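Local coordinates for CaaX farnesyltransferase beta subunit Ram1 (Aspergillus fumigatus, PDB 4L9P), which probably serves as the peptide-binding subunit of a zinc-dependent heterodimer that transfers farnesyl from farnesyl diphosphate to a cysteine near the C-terminus of target proteins, at residues B[443-448]-B[488-493]; B[197-202]-B[241-246]; B[73-78]-B[349-354]; B[220-225]-B[510-515]. One frame throughout, in Å; residues are numbered along the deposited sequence. Where two conformers were deposited one is given.

In the fold
Contact 2 is the most thoroughly buried of the four; contacts 1, 3 and 4 are only partly buried. Contacts 1 and 2 lie on opposite sides of the chain's centre, and contacts 3 and 4 are likewise opposed. Contacts 2 and 4 are linked through consecutive elements, helix 200-213 belonging to contact 2 and helix 216-221 to contact 4. Chemistry differs with place. Contact 1 is held by four hydrogen bonds around a glutamine, a tyrosine and an arginine, and contact 4 by an arginine from the start of helix 224-234 with one hydrogen bond to Gln515 O. Contact 2 has one direct backbone bond and contact 3 no hydrogen bond. The alpha subunit touches contacts 2 and 3 alone.

Contact 1: residues B[443-448]-B[488-493]; sequences TVQYYH and NDRLVP
The side-chain amide of Gln445 grips the backbone on both sides of Arg490. Its OE1 accepts from Leu491 N at 2.8 Å, an almost straight bond (176° at the hydrogen), while NE2 donates to Asp489 O at 3.0 Å, approaching from above that carbonyl's plane. An extended chain beyond CG carries the amide across. Arg490 returns the grip: its NH1 reaches Gln445 O at 2.8 Å, with the oxygen in the guanidinium plane. Tyr446 adds the fourth bond, from OH to Leu491 O at 2.6 Å, with the carbonyl oxygen at the ring's edge, in its plane.

Packing closes on both faces of that ring. Pro493 CB sits 3.6 Å from the ring centroid, 3° off the normal, a CH-pi contact. Over the opposite face, Arg490 makes an off-centre cation-pi contact; its guanidinium plane is turned 83° from the ring and NH1, above the rim, is 3.1 Å from Tyr446 CZ. Pro493 CB also meets the edge of the His448 ring.

Arg490 NE is salt-bridged to Glu487. Bonded at the hydroxyl and sandwiched between proline and arginine, the tyrosine should have little freedom to turn, and the glutamine ties the turn after helix 431-444 to the 488-493 loop.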
# COMPACT_ATOMS: atom_id res chain seq x y z
N THR B 443 -8.10 3.87 14.52
CA THR B 443 -7.90 2.42 14.71
C THR B 443 -7.42 2.08 16.10
O THR B 443 -7.86 1.11 16.71
CB THR B 443 -6.81 1.92 13.71
OG1 THR B 443 -7.28 2.13 12.38
CG2 THR B 443 -6.38 0.44 13.92
N VAL B 444 -6.50 2.90 16.63
CA VAL B 444 -5.98 2.59 17.98
C VAL B 444 -7.02 2.77 19.08
O VAL B 444 -6.82 2.27 20.21
CB VAL B 444 -4.71 3.37 18.36
CG1 VAL B 444 -3.57 3.22 17.34
CG2 VAL B 444 -4.95 4.81 18.64
N GLN B 445 -8.08 3.47 18.77
CA GLN B 445 -9.11 3.78 19.78
C GLN B 445 -10.22 2.76 19.82
O GLN B 445 -11.17 2.95 20.61
CB GLN B 445 -9.66 5.16 19.48
CG GLN B 445 -8.60 6.22 19.57
CD GLN B 445 -9.11 7.59 19.08
OE1 GLN B 445 -10.09 7.69 18.32
NE2 GLN B 445 -8.40 8.65 19.46
N TYR B 446 -10.21 1.71 18.99
CA TYR B 446 -11.28 0.72 18.98
C TYR B 446 -10.75 -0.68 18.95
O TYR B 446 -9.68 -0.95 18.37
CB TYR B 446 -12.18 0.89 17.70
CG TYR B 446 -12.91 2.19 17.79
CD1 TYR B 446 -14.11 2.24 18.50
CD2 TYR B 446 -12.39 3.38 17.25
CE1 TYR B 446 -14.75 3.45 18.74
CE2 TYR B 446 -13.03 4.63 17.42
CZ TYR B 446 -14.18 4.65 18.21
OH TYR B 446 -14.78 5.84 18.48
N TYR B 447 -11.54 -1.59 19.54
CA TYR B 447 -11.46 -3.02 19.20
C TYR B 447 -12.26 -3.18 17.90
O TYR B 447 -13.46 -2.80 17.86
CB TYR B 447 -12.18 -3.83 20.30
CG TYR B 447 -11.54 -3.73 21.67
CD1 TYR B 447 -10.43 -4.49 21.97
CD2 TYR B 447 -12.10 -2.95 22.70
CE1 TYR B 447 -9.84 -4.44 23.24
CE2 TYR B 447 -11.52 -2.87 23.96
CZ TYR B 447 -10.38 -3.62 24.22
OH TYR B 447 -9.80 -3.57 25.47
N HIS B 448 -11.61 -3.69 16.84
CA HIS B 448 -12.34 -3.98 15.61
C HIS B 448 -12.24 -5.50 15.44
O HIS B 448 -11.15 -6.07 15.47
CB HIS B 448 -11.58 -3.32 14.40
CG HIS B 448 -11.81 -1.84 14.32
ND1 HIS B 448 -13.06 -1.28 14.11
CD2 HIS B 448 -10.93 -0.79 14.37
CE1 HIS B 448 -12.94 0.05 14.07
NE2 HIS B 448 -11.65 0.37 14.21
N ASN B 488 -11.06 13.05 24.83
CA ASN B 488 -11.32 14.23 24.04
C ASN B 488 -10.77 14.10 22.60
O ASN B 488 -11.24 14.81 21.71
CB ASN B 488 -10.71 15.47 24.67
CG ASN B 488 -11.67 16.21 25.59
OD1 ASN B 488 -12.75 15.73 25.94
ND2 ASN B 488 -11.26 17.42 25.93
N ASP B 489 -9.80 13.22 22.39
CA ASP B 489 -9.20 12.99 21.03
C ASP B 489 -9.99 11.89 20.28
O ASP B 489 -9.52 11.46 19.21
CB ASP B 489 -7.76 12.50 21.21
CG ASP B 489 -6.85 13.49 21.90
OD1 ASP B 489 -7.07 14.75 21.79
OD2 ASP B 489 -5.88 13.02 22.54
N ARG B 490 -11.05 11.30 20.85
CA ARG B 490 -11.72 10.16 20.21
C ARG B 490 -12.38 10.51 18.89
O ARG B 490 -13.10 11.49 18.75
CB ARG B 490 -12.77 9.54 21.18
CG ARG B 490 -13.47 8.33 20.52
CD ARG B 490 -14.31 7.51 21.50
NE ARG B 490 -13.43 6.86 22.49
CZ ARG B 490 -12.74 5.74 22.23
NH1 ARG B 490 -12.94 5.09 21.07
NH2 ARG B 490 -11.88 5.24 23.13
N LEU B 491 -12.05 9.67 17.88
CA LEU B 491 -12.63 9.81 16.56
C LEU B 491 -13.68 8.75 16.31
O LEU B 491 -13.77 7.76 17.05
CB LEU B 491 -11.46 9.60 15.55
CG LEU B 491 -10.32 10.63 15.68
CD1 LEU B 491 -9.18 10.28 14.66
CD2 LEU B 491 -10.83 12.06 15.43
N VAL B 492 -14.48 8.95 15.27
CA VAL B 492 -15.48 7.97 14.87
C VAL B 492 -14.78 6.70 14.40
O VAL B 492 -13.76 6.78 13.73
CB VAL B 492 -16.34 8.62 13.78
CG1 VAL B 492 -17.15 7.68 12.98
CG2 VAL B 492 -17.13 9.84 14.35
N PRO B 493 -15.31 5.51 14.70
CA PRO B 493 -14.66 4.25 14.20
C PRO B 493 -14.85 4.13 12.67
O PRO B 493 -15.89 4.53 12.11
CB PRO B 493 -15.42 3.13 14.94
CG PRO B 493 -16.75 3.77 15.34
CD PRO B 493 -16.50 5.29 15.53

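Contact 2: residues B[197-202]-B[241-246]; sequences MSHVAS and FTVCEG
The imidazole of His199 lies with one face toward the backbone of Val243, whose O stands 3.7 Å above the ring plane and toward its rim. In that plane, at the edge, Ala201 N donates to ND1 at 2.9 Å, capping helix 200-213; CG anti to the backbone N (chi1 -172°) carries the ring alongside Val243, where His199 NE2 comes 3.5 Å from Val243 CG2. Tyr88 of the alpha subunit meets the same imidazole edge-to-face.

Val243 O has a second role. It accepts from Val200 N at 2.8 Å, with 164° at the hydrogen and the donor in the carbonyl plane, and it also lies 3.3 Å from His199 CA in a CA-H...O contact. Beside this bond Val200 CG2 packs 3.9 Å from Val243 CB. A water donates to Ser198 O and accepts from Glu245 N at 2.9 Å, while Cys244 CB sits 3.3 Å from Ser198 O.

Around the pair, Val200 rests on Cys256 and Val243 on Arg252, both lining the pocket of the farnesyl analogue, and His199 also touches the bound peptide. The arrangement is a histidine N-cap braced by a neighbouring loop, set where loops lead into helices 200-213 and 251-263 of the alpha-alpha toroid.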
# COMPACT_ATOMS: atom_id res chain seq x y z
N MET B 197 -10.70 8.57 -18.72
CA MET B 197 -11.22 7.21 -18.70
C MET B 197 -11.43 6.67 -17.28
O MET B 197 -10.85 7.15 -16.28
CB MET B 197 -10.36 6.27 -19.52
CG MET B 197 -9.08 6.05 -18.89
SD MET B 197 -7.77 5.42 -20.02
CE MET B 197 -8.41 5.62 -21.55
N SER B 198 -12.31 5.68 -17.15
CA SER B 198 -12.58 5.17 -15.79
C SER B 198 -11.36 4.52 -15.21
O SER B 198 -10.53 3.93 -15.91
CB SER B 198 -13.74 4.17 -15.86
OG SER B 198 -14.88 4.90 -16.28
N HIS B 199 -11.21 4.66 -13.88
CA HIS B 199 -10.04 4.10 -13.19
C HIS B 199 -10.57 3.56 -11.89
O HIS B 199 -11.44 4.19 -11.22
CB HIS B 199 -9.04 5.27 -12.94
CG HIS B 199 -7.69 4.85 -12.41
ND1 HIS B 199 -7.48 4.33 -11.14
CD2 HIS B 199 -6.46 4.89 -13.01
CE1 HIS B 199 -6.19 4.12 -10.96
NE2 HIS B 199 -5.54 4.46 -12.08
N VAL B 200 -10.05 2.42 -11.45
CA VAL B 200 -10.59 1.83 -10.22
C VAL B 200 -10.34 2.70 -8.98
O VAL B 200 -11.15 2.63 -8.04
CB VAL B 200 -10.01 0.43 -9.92
CG1 VAL B 200 -10.32 -0.48 -11.00
CG2 VAL B 200 -8.51 0.45 -9.62
N ALA B 201 -9.25 3.48 -8.95
CA ALA B 201 -9.01 4.30 -7.75
C ALA B 201 -9.99 5.46 -7.64
O ALA B 201 -10.48 5.79 -6.56
CB ALA B 201 -7.55 4.79 -7.72
N SER B 202 -10.26 6.12 -8.77
CA SER B 202 -11.25 7.18 -8.73
C SER B 202 -12.65 6.62 -8.51
O SER B 202 -13.49 7.28 -7.91
CB SER B 202 -11.23 8.04 -10.03
OG SER B 202 -10.93 7.27 -11.16
N PHE B 241 -6.38 -7.63 -11.37
CA PHE B 241 -7.13 -6.58 -12.08
C PHE B 241 -6.16 -5.48 -12.47
O PHE B 241 -5.30 -5.05 -11.67
CB PHE B 241 -8.16 -5.93 -11.14
CG PHE B 241 -9.31 -6.82 -10.82
CD1 PHE B 241 -9.22 -7.79 -9.81
CD2 PHE B 241 -10.47 -6.69 -11.56
CE1 PHE B 241 -10.35 -8.62 -9.54
CE2 PHE B 241 -11.60 -7.55 -11.32
CZ PHE B 241 -11.53 -8.50 -10.31
N THR B 242 -6.31 -4.97 -13.69
CA THR B 242 -5.68 -3.70 -14.02
C THR B 242 -6.46 -2.56 -13.43
O THR B 242 -7.62 -2.73 -13.03
CB THR B 242 -5.60 -3.53 -15.58
OG1 THR B 242 -6.90 -3.81 -16.17
CG2 THR B 242 -4.55 -4.50 -16.17
N VAL B 243 -5.82 -1.38 -13.35
CA VAL B 243 -6.49 -0.25 -12.70
C VAL B 243 -7.36 0.53 -13.67
O VAL B 243 -8.25 1.30 -13.27
CB VAL B 243 -5.48 0.69 -12.01
CG1 VAL B 243 -4.75 -0.11 -10.86
CG2 VAL B 243 -4.43 1.25 -13.03
N CYS B 244 -7.12 0.32 -14.96
CA CYS B 244 -7.93 0.93 -16.01
C CYS B 244 -7.62 0.14 -17.26
O CYS B 244 -6.64 -0.68 -17.28
CB CYS B 244 -7.61 2.44 -16.19
SG CYS B 244 -5.97 2.82 -16.72
N GLU B 245 -8.43 0.34 -18.32
CA GLU B 245 -8.17 -0.44 -19.55
C GLU B 245 -6.86 0.04 -20.15
O GLU B 245 -6.68 1.23 -20.45
CB GLU B 245 -9.30 -0.20 -20.55
CG GLU B 245 -10.60 -0.84 -20.01
CD GLU B 245 -11.72 -0.69 -21.03
OE1 GLU B 245 -11.73 -1.43 -22.03
OE2 GLU B 245 -12.61 0.17 -20.82
N GLY B 246 -5.92 -0.88 -20.31
CA GLY B 246 -4.62 -0.49 -20.82
C GLY B 246 -3.64 -0.05 -19.74
O GLY B 246 -2.53 0.30 -20.06
O HOH W 1 -10.63 2.16 -17.94

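Contact 3: residues B[73-78]-B[349-354]; sequences PALFRE and QYAPEG
Apolar contact is made where Leu75 reaches Ala351: CD1 of the leucine stands 3.6 Å from CB of the alanine. The leucine's CG, anti to its own backbone N (chi1 179°), swings the branch round to that methyl.

Carbon-to-carbonyl contacts make up most of the rest. Pro352 meets two carbonyl oxygens of the 73-78 segment, both on the same side of its ring. Its CA lies 3.4 Å from Leu75 O, a CA-H...O contact with a bent angle of 122° at the hydrogen, and its ring presents CG to Glu78 O at 3.3 Å. The backbones are correspondingly close, with Phe76 CA and Pro352 CA 4.2 Å apart. The peptide bond before Pro352 is cis.

Aromatic contact is edge-on. Pro352 O lies in the plane of the Phe76 ring, 3.3 Å from CD1, and Gly354 CA approaches the same edge at 4.3 Å from CE1. The ring thus offers C-H edges, not a face, to the proline carbonyl.

Hydrogen bonds shape each side without crossing between them. Phe76 N donates to Pro73 O in a short 3-10 turn. In the 349-354 segment, Gly354 N bonds to Tyr350 O, and Gln349 NE2 donates to Gly354 O at 2.9 Å in a nearly straight line (174°), so the proline turn is fastened from within; NE2 also reaches Ser402 O.

Helix 89-105 supports the turn, with Val98 and Leu102 against Pro352, while Glu404 and Arg408 of helix 403-413 touch Phe76. Ile341 of the alpha subunit packs on Phe76 and Ala351, placing this loop-to-loop join beside the subunit interface.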
# COMPACT_ATOMS: atom_id res chain seq x y z
N PRO B 73 8.01 7.88 28.30
CA PRO B 73 9.03 6.86 28.54
C PRO B 73 10.33 7.11 27.76
O PRO B 73 10.28 7.68 26.65
CB PRO B 73 8.36 5.58 28.00
CG PRO B 73 6.93 5.84 28.13
CD PRO B 73 6.74 7.29 27.82
N ALA B 74 11.45 6.65 28.30
CA ALA B 74 12.73 6.78 27.64
C ALA B 74 12.74 6.23 26.20
O ALA B 74 13.50 6.74 25.36
CB ALA B 74 13.80 6.08 28.45
N LEU B 75 11.92 5.22 25.94
CA LEU B 75 11.90 4.59 24.60
C LEU B 75 11.61 5.65 23.53
O LEU B 75 12.03 5.50 22.37
CB LEU B 75 10.78 3.52 24.60
CG LEU B 75 10.56 2.76 23.29
CD1 LEU B 75 11.83 1.94 22.97
CD2 LEU B 75 9.32 1.81 23.46
N PHE B 76 10.85 6.69 23.88
CA PHE B 76 10.47 7.72 22.90
C PHE B 76 11.31 8.99 23.00
O PHE B 76 10.99 9.99 22.36
CB PHE B 76 8.99 8.05 23.09
CG PHE B 76 8.13 6.85 22.95
CD1 PHE B 76 7.92 6.33 21.65
CD2 PHE B 76 7.55 6.21 24.04
CE1 PHE B 76 7.15 5.18 21.46
CE2 PHE B 76 6.75 5.07 23.85
CZ PHE B 76 6.55 4.55 22.59
N ARG B 77 12.39 8.93 23.77
CA ARG B 77 13.21 10.11 24.00
C ARG B 77 14.66 9.96 23.60
O ARG B 77 15.43 10.89 23.79
CB ARG B 77 13.17 10.49 25.50
CG ARG B 77 11.78 10.67 26.01
CD ARG B 77 11.68 11.26 27.47
NE ARG B 77 12.92 10.98 28.17
CZ ARG B 77 13.09 10.14 29.19
NH1 ARG B 77 12.07 9.54 29.77
NH2 ARG B 77 14.31 9.96 29.66
N GLU B 78 15.04 8.80 23.06
CA GLU B 78 16.45 8.51 22.75
C GLU B 78 16.47 7.65 21.48
O GLU B 78 15.53 6.91 21.18
CB GLU B 78 17.12 7.69 23.87
CG GLU B 78 16.73 8.13 25.25
CD GLU B 78 17.41 7.28 26.30
OE1 GLU B 78 18.03 6.26 25.93
OE2 GLU B 78 17.33 7.65 27.48
N GLN B 349 7.21 -0.92 12.68
CA GLN B 349 7.14 0.16 13.66
C GLN B 349 8.53 0.42 14.24
O GLN B 349 9.24 -0.55 14.59
CB GLN B 349 6.18 -0.28 14.79
CG GLN B 349 5.76 0.90 15.64
CD GLN B 349 4.63 0.58 16.56
OE1 GLN B 349 4.38 -0.61 16.86
NE2 GLN B 349 3.95 1.62 17.04
N TYR B 350 8.89 1.70 14.36
CA TYR B 350 10.23 2.10 14.88
C TYR B 350 10.10 2.83 16.23
O TYR B 350 9.07 3.43 16.50
CB TYR B 350 10.89 3.10 13.90
CG TYR B 350 11.19 2.56 12.51
CD1 TYR B 350 11.05 1.21 12.17
CD2 TYR B 350 11.68 3.44 11.60
CE1 TYR B 350 11.39 0.78 10.83
CE2 TYR B 350 12.00 3.02 10.27
CZ TYR B 350 11.82 1.72 9.94
OH TYR B 350 12.12 1.24 8.66
N ALA B 351 11.17 2.79 16.99
CA ALA B 351 11.32 3.70 18.18
C ALA B 351 12.61 4.43 17.95
O ALA B 351 13.55 3.83 17.44
CB ALA B 351 11.37 2.89 19.48
N PRO B 352 12.70 5.73 18.30
CA PRO B 352 11.71 6.42 19.14
C PRO B 352 10.53 7.02 18.37
O PRO B 352 9.58 7.49 19.00
CB PRO B 352 12.56 7.60 19.77
CG PRO B 352 13.58 7.85 18.66
CD PRO B 352 13.96 6.47 18.16
N GLU B 353 10.54 7.05 17.02
CA GLU B 353 9.47 7.76 16.32
C GLU B 353 8.08 7.27 16.69
O GLU B 353 7.17 8.09 16.84
CB GLU B 353 9.61 7.57 14.78
CG GLU B 353 10.94 8.05 14.20
CD GLU B 353 11.94 6.91 14.04
OE1 GLU B 353 12.34 6.28 15.04
OE2 GLU B 353 12.34 6.64 12.89
N GLY B 354 7.90 5.95 16.80
CA GLY B 354 6.62 5.33 17.16
C GLY B 354 5.74 5.01 15.97
O GLY B 354 4.83 4.21 16.15

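Contact 4: residues B[220-225]-B[510-515]; sequences KLIDRK and VWFENQ
Arg224 and Phe512 lie alongside each other, pointing opposite ways, and the arginine ends against the backbone of Gln515. Its CG, CD and NE run along one side of the phenyl ring, NE approaching CD1 of Phe512 to 3.4 Å. That carbon lies over one face of the guanidinium toward its rim, the two planes being 46° apart. NH1 then donates to Gln515 O at 3.1 Å (157° at the hydrogen). The oxygen is close to the guanidinium plane, but the donor stands well above the carbonyl plane, 66° out of it. NH2 gives a proton to a water at 2.7 Å, and this water lies equally near Phe512 O; NH2 is also bonded to Leu264 O.

Farther along the ring, Ile222 CD1 lies 4.3 Å from Phe512 CZ, a loose apolar contact, and at the exposed margin Lys220 CG comes 3.8 Å from Trp511 CH2. The amino end of Lys220 turns elsewhere, to a salt bridge with Glu217.

In a second shell, Trp511 CE3 sits over the centre of the Phe512 ring, and over the centre of the indole lies Gln515 NE2, which also donates to Trp511 O at 2.8 Å. This glutamine side chain, bent at chi2, closes the last turn. Asp223, the N-cap of helix 224-234, caps the turn from which Arg224 projects.

The arrangement is helix-end packing: an arginine at the start of one helix meets Gln515 O just past the C-terminal end of helix 502-513, and Phe512 O through a water, where the helix dipole would probably favour a cation, and joins that late helix to the alpha-alpha toroid.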
# COMPACT_ATOMS: atom_id res chain seq x y z
N LYS B 220 -28.26 6.62 -6.42
CA LYS B 220 -28.84 6.47 -7.76
C LYS B 220 -27.94 6.99 -8.88
O LYS B 220 -28.13 6.65 -10.03
CB LYS B 220 -30.21 7.17 -7.83
CG LYS B 220 -31.31 6.32 -7.21
CD LYS B 220 -32.60 7.12 -7.02
CE LYS B 220 -33.05 7.90 -8.19
NZ LYS B 220 -34.41 8.47 -7.78
N LEU B 221 -26.94 7.81 -8.56
CA LEU B 221 -26.17 8.40 -9.63
C LEU B 221 -25.36 7.33 -10.36
O LEU B 221 -25.12 7.40 -11.57
CB LEU B 221 -25.33 9.54 -9.09
CG LEU B 221 -23.98 9.34 -8.48
CD1 LEU B 221 -22.94 9.15 -9.62
CD2 LEU B 221 -23.65 10.57 -7.68
N ILE B 222 -24.91 6.34 -9.61
CA ILE B 222 -24.05 5.30 -10.19
C ILE B 222 -24.79 4.41 -11.19
O ILE B 222 -25.83 3.86 -10.86
CB ILE B 222 -23.45 4.41 -9.09
CG1 ILE B 222 -22.72 5.26 -8.03
CG2 ILE B 222 -22.58 3.30 -9.77
CD1 ILE B 222 -22.52 4.58 -6.62
N ASP B 223 -24.24 4.23 -12.40
CA ASP B 223 -24.79 3.27 -13.35
C ASP B 223 -24.17 1.92 -12.98
O ASP B 223 -23.04 1.61 -13.34
CB ASP B 223 -24.48 3.66 -14.81
CG ASP B 223 -25.09 2.69 -15.83
OD1 ASP B 223 -25.40 1.52 -15.50
OD2 ASP B 223 -25.29 3.12 -16.98
N ARG B 224 -24.91 1.13 -12.21
CA ARG B 224 -24.35 -0.14 -11.69
C ARG B 224 -24.08 -1.17 -12.73
O ARG B 224 -23.03 -1.85 -12.65
CB ARG B 224 -25.30 -0.87 -10.73
CG ARG B 224 -25.43 -0.48 -9.35
CD ARG B 224 -26.81 -1.15 -9.04
NE ARG B 224 -26.57 -2.35 -8.35
CZ ARG B 224 -27.43 -3.23 -7.89
NH1 ARG B 224 -28.75 -3.25 -8.20
NH2 ARG B 224 -26.88 -4.17 -7.15
N LYS B 225 -24.99 -1.34 -13.70
CA LYS B 225 -24.73 -2.30 -14.76
C LYS B 225 -23.49 -1.92 -15.57
O LYS B 225 -22.65 -2.78 -15.90
CB LYS B 225 -25.95 -2.46 -15.69
CG LYS B 225 -25.65 -3.48 -16.72
CD LYS B 225 -26.87 -3.90 -17.45
CE LYS B 225 -26.80 -5.35 -17.64
NZ LYS B 225 -28.03 -5.75 -18.29
N VAL B 510 -26.70 -2.39 1.80
CA VAL B 510 -28.05 -2.88 1.99
C VAL B 510 -28.98 -2.23 0.98
O VAL B 510 -29.87 -2.91 0.42
CB VAL B 510 -28.52 -2.61 3.43
CG1 VAL B 510 -30.06 -2.87 3.56
CG2 VAL B 510 -27.75 -3.50 4.40
N TRP B 511 -28.78 -0.95 0.69
CA TRP B 511 -29.61 -0.29 -0.33
C TRP B 511 -29.47 -1.00 -1.67
O TRP B 511 -30.48 -1.30 -2.36
CB TRP B 511 -29.27 1.20 -0.49
CG TRP B 511 -30.27 1.96 -1.38
CD1 TRP B 511 -31.49 2.51 -0.98
CD2 TRP B 511 -30.16 2.24 -2.79
NE1 TRP B 511 -32.10 3.12 -2.04
CE2 TRP B 511 -31.34 2.94 -3.17
CE3 TRP B 511 -29.21 1.96 -3.77
CZ2 TRP B 511 -31.55 3.39 -4.48
CZ3 TRP B 511 -29.43 2.39 -5.07
CH2 TRP B 511 -30.59 3.09 -5.42
N PHE B 512 -28.22 -1.28 -2.05
CA PHE B 512 -28.03 -1.94 -3.34
C PHE B 512 -28.53 -3.37 -3.36
O PHE B 512 -29.07 -3.80 -4.39
CB PHE B 512 -26.57 -1.84 -3.80
CG PHE B 512 -26.25 -0.51 -4.44
CD1 PHE B 512 -26.76 -0.21 -5.67
CD2 PHE B 512 -25.51 0.44 -3.78
CE1 PHE B 512 -26.52 1.04 -6.26
CE2 PHE B 512 -25.29 1.70 -4.36
CZ PHE B 512 -25.77 1.97 -5.62
N GLU B 513 -28.38 -4.10 -2.25
CA GLU B 513 -28.94 -5.45 -2.16
C GLU B 513 -30.43 -5.49 -2.43
O GLU B 513 -30.97 -6.51 -2.90
CB GLU B 513 -28.68 -6.06 -0.78
CG GLU B 513 -27.30 -6.60 -0.65
CD GLU B 513 -27.10 -7.31 0.70
OE1 GLU B 513 -28.04 -7.43 1.54
OE2 GLU B 513 -26.01 -7.82 0.92
N ASN B 514 -31.09 -4.38 -2.12
CA ASN B 514 -32.53 -4.32 -2.27
C ASN B 514 -32.97 -3.72 -3.59
O ASN B 514 -34.18 -3.53 -3.84
CB ASN B 514 -33.14 -3.58 -1.09
CG ASN B 514 -33.21 -4.45 0.10
OD1 ASN B 514 -34.04 -5.35 0.17
ND2 ASN B 514 -32.39 -4.19 1.05
N GLN B 515 -32.01 -3.43 -4.46
CA GLN B 515 -32.36 -2.96 -5.81
C GLN B 515 -32.13 -4.08 -6.81
O GLN B 515 -31.07 -4.76 -6.82
CB GLN B 515 -31.51 -1.77 -6.26
CG GLN B 515 -31.39 -0.62 -5.25
CD GLN B 515 -32.72 -0.15 -4.69
OE1 GLN B 515 -33.63 0.21 -5.44
NE2 GLN B 515 -32.83 -0.11 -3.34
O HOH W 2 -28.42 -6.00 -5.90